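Local atomic coordinates of 11S globulin subunit beta (Cucurbita maxima, PDB entry 2E9Q), a protein that serves as a seed storage protein, a nutrient reservoir of the 11S globulin family that assembles into hexamers. Residues R355-D360 and V366-V371. Numbering follows the deposited sequence. Where two conformers were deposited one is given.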
loop_
_atom_site.group_PDB
_atom_site.type_symbol
_atom_site.label_atom_id
_atom_site.label_comp_id
_atom_site.label_asym_id
_atom_site.label_seq_id
_atom_site.Cartn_x
_atom_site.Cartn_y
_atom_site.Cartn_z
ATOM N N ARG A 355 -35.168 -6.439 0.165
ATOM C CA ARG A 355 -34.796 -7.170 -1.026
ATOM C C ARG A 355 -33.638 -6.362 -1.565
ATOM O O ARG A 355 -33.725 -5.137 -1.667
ATOM C CB ARG A 355 -35.913 -7.211 -2.073
ATOM C CG ARG A 355 -35.516 -8.082 -3.272
ATOM C CD ARG A 355 -36.489 -8.024 -4.444
ATOM N NE ARG A 355 -36.060 -8.921 -5.517
ATOM C CZ ARG A 355 -36.605 -8.970 -6.730
ATOM N NH1 ARG A 355 -37.615 -8.170 -7.046
ATOM N NH2 ARG A 355 -36.140 -9.825 -7.629
ATOM N N VAL A 356 -32.554 -7.046 -1.897
ATOM C CA VAL A 356 -31.366 -6.388 -2.416
ATOM C C VAL A 356 -30.859 -7.035 -3.695
ATOM O O VAL A 356 -30.806 -8.260 -3.798
ATOM C CB VAL A 356 -30.226 -6.433 -1.390
ATOM C CG1 VAL A 356 -29.006 -5.709 -1.941
ATOM C CG2 VAL A 356 -30.679 -5.804 -0.081
ATOM N N GLN A 357 -30.484 -6.202 -4.661
ATOM C CA GLN A 357 -29.936 -6.676 -5.918
ATOM C C GLN A 357 -28.603 -5.987 -6.164
ATOM O O GLN A 357 -28.464 -4.776 -5.949
ATOM C CB GLN A 357 -30.879 -6.393 -7.089
ATOM C CG GLN A 357 -32.195 -7.166 -7.047
ATOM C CD GLN A 357 -32.849 -7.285 -8.415
ATOM O OE1 GLN A 357 -32.913 -6.322 -9.175
ATOM N NE2 GLN A 357 -33.342 -8.476 -8.730
ATOM N N VAL A 358 -27.625 -6.770 -6.607
ATOM C CA VAL A 358 -26.289 -6.272 -6.884
ATOM C C VAL A 358 -25.901 -6.722 -8.284
ATOM O O VAL A 358 -26.129 -7.871 -8.656
ATOM C CB VAL A 358 -25.274 -6.841 -5.871
ATOM C CG1 VAL A 358 -23.896 -6.251 -6.129
ATOM C CG2 VAL A 358 -25.742 -6.557 -4.437
ATOM N N VAL A 359 -25.310 -5.819 -9.058
ATOM C CA VAL A 359 -24.920 -6.137 -10.419
ATOM C C VAL A 359 -23.445 -5.866 -10.631
ATOM O O VAL A 359 -22.890 -4.912 -10.074
ATOM C CB VAL A 359 -25.756 -5.314 -11.431
ATOM C CG1 VAL A 359 -25.304 -5.598 -12.849
ATOM C CG2 VAL A 359 -27.236 -5.652 -11.272
ATOM N N ASP A 360 -22.799 -6.701 -11.439
ATOM C CA ASP A 360 -21.377 -6.526 -11.683
ATOM C C ASP A 360 -21.083 -5.866 -13.015
ATOM O O ASP A 360 -21.989 -5.377 -13.689
ATOM C CB ASP A 360 -20.643 -7.867 -11.555
ATOM C CG ASP A 360 -21.015 -8.865 -12.654
ATOM O OD1 ASP A 360 -20.674 -10.048 -12.472
ATOM O OD2 ASP A 360 -21.621 -8.476 -13.689
ATOM N N VAL A 366 -25.230 -10.585 -9.223
ATOM C CA VAL A 366 -24.363 -11.413 -8.392
ATOM C C VAL A 366 -24.999 -11.657 -7.028
ATOM O O VAL A 366 -24.446 -12.356 -6.163
ATOM C CB VAL A 366 -22.965 -10.789 -8.241
ATOM C CG1 VAL A 366 -22.244 -10.858 -9.586
ATOM C CG2 VAL A 366 -23.075 -9.333 -7.755
ATOM N N PHE A 367 -26.166 -11.058 -6.844
ATOM C CA PHE A 367 -26.971 -11.250 -5.649
ATOM C C PHE A 367 -28.347 -10.716 -5.967
ATOM O O PHE A 367 -28.488 -9.659 -6.585
ATOM C CB PHE A 367 -26.424 -10.534 -4.414
ATOM C CG PHE A 367 -27.255 -10.779 -3.170
ATOM C CD1 PHE A 367 -28.240 -9.875 -2.776
ATOM C CD2 PHE A 367 -27.085 -11.939 -2.425
ATOM C CE1 PHE A 367 -29.046 -10.123 -1.652
ATOM C CE2 PHE A 367 -27.878 -12.199 -1.303
ATOM C CZ PHE A 367 -28.864 -11.291 -0.913
ATOM N N ASP A 368 -29.355 -11.472 -5.558
ATOM C CA ASP A 368 -30.743 -11.105 -5.782
ATOM C C ASP A 368 -31.548 -11.879 -4.755
ATOM O O ASP A 368 -31.907 -13.038 -4.970
ATOM C CB ASP A 368 -31.170 -11.486 -7.204
ATOM C CG ASP A 368 -32.613 -11.132 -7.498
ATOM O OD1 ASP A 368 -33.193 -10.299 -6.769
ATOM O OD2 ASP A 368 -33.174 -11.679 -8.474
ATOM N N GLY A 369 -31.808 -11.238 -3.622
ATOM C CA GLY A 369 -32.561 -11.891 -2.575
ATOM C C GLY A 369 -32.791 -11.012 -1.368
ATOM O O GLY A 369 -32.740 -9.789 -1.452
ATOM N N GLU A 370 -33.034 -11.652 -0.234
ATOM C CA GLU A 370 -33.298 -10.951 1.006
ATOM C C GLU A 370 -32.107 -10.899 1.943
ATOM O O GLU A 370 -31.232 -11.756 1.909
ATOM C CB GLU A 370 -34.442 -11.633 1.758
ATOM C CG GLU A 370 -35.800 -11.532 1.100
ATOM C CD GLU A 370 -36.310 -10.108 1.056
ATOM O OE1 GLU A 370 -36.258 -9.495 -0.034
ATOM O OE2 GLU A 370 -36.753 -9.598 2.117
ATOM N N VAL A 371 -32.104 -9.871 2.784
ATOM C CA VAL A 371 -31.100 -9.685 3.812
ATOM C C VAL A 371 -31.966 -9.434 5.036
ATOM O O VAL A 371 -32.823 -8.549 5.020
ATOM C CB VAL A 371 -30.209 -8.453 3.567
ATOM C CG1 VAL A 371 -29.191 -8.346 4.675
ATOM C CG2 VAL A 371 -29.499 -8.568 2.239
#
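Gln357 lies alongside Asp368, both side chains running the same way off one face of a two-stranded antiparallel ladder. Its NE2 gives OD1 of Asp368 a nearly straight hydrogen bond of 2.7 Å, in the plane of the amide but from well above the carboxylate plane, the two groups being turned 72° apart. In the conformer given for Arg355, the same OD1 takes a second donor, NH2 of Arg355 at 3.1 Å, on its syn lone pair. There the extended arginine chain, with CG anti to the backbone N (chi1 -176°), lifts the guanidinium off the sheet beside the Asp368 carboxylate to make this salt bridge. The other arm of the Gln357 amide, OE1, accepts from the backbone N of Ala214 of a neighbouring subunit. A leucine in place of Gln357 would probably cost Asp368 OD1 the straight bond it takes from NE2 and leave that Ala214 N-H without its acceptor.

On the other face the contact is apolar. CB of Val356 sits 3.9 Å from CE1 of Phe367, while CG2 of Val356 meets CG2 of Val371. CG1 of Val358 packs on CG2 of Val366 at 3.6 Å. Leu377 and Ile379 of strand 376-379 close over this side. Between the faces, Val356 and Gly369 form a hydrogen-bonded pair, N of Val356 reaching O of Gly369 at 2.8 Å, and Val358 N bonds to Phe367 O. This is a beta hairpin of the C-terminal cupin barrel, apolar toward strand 376-379 and, on the side carrying Arg355 and Gln357, packed against Phe213 and Phe217 of a neighbouring subunit.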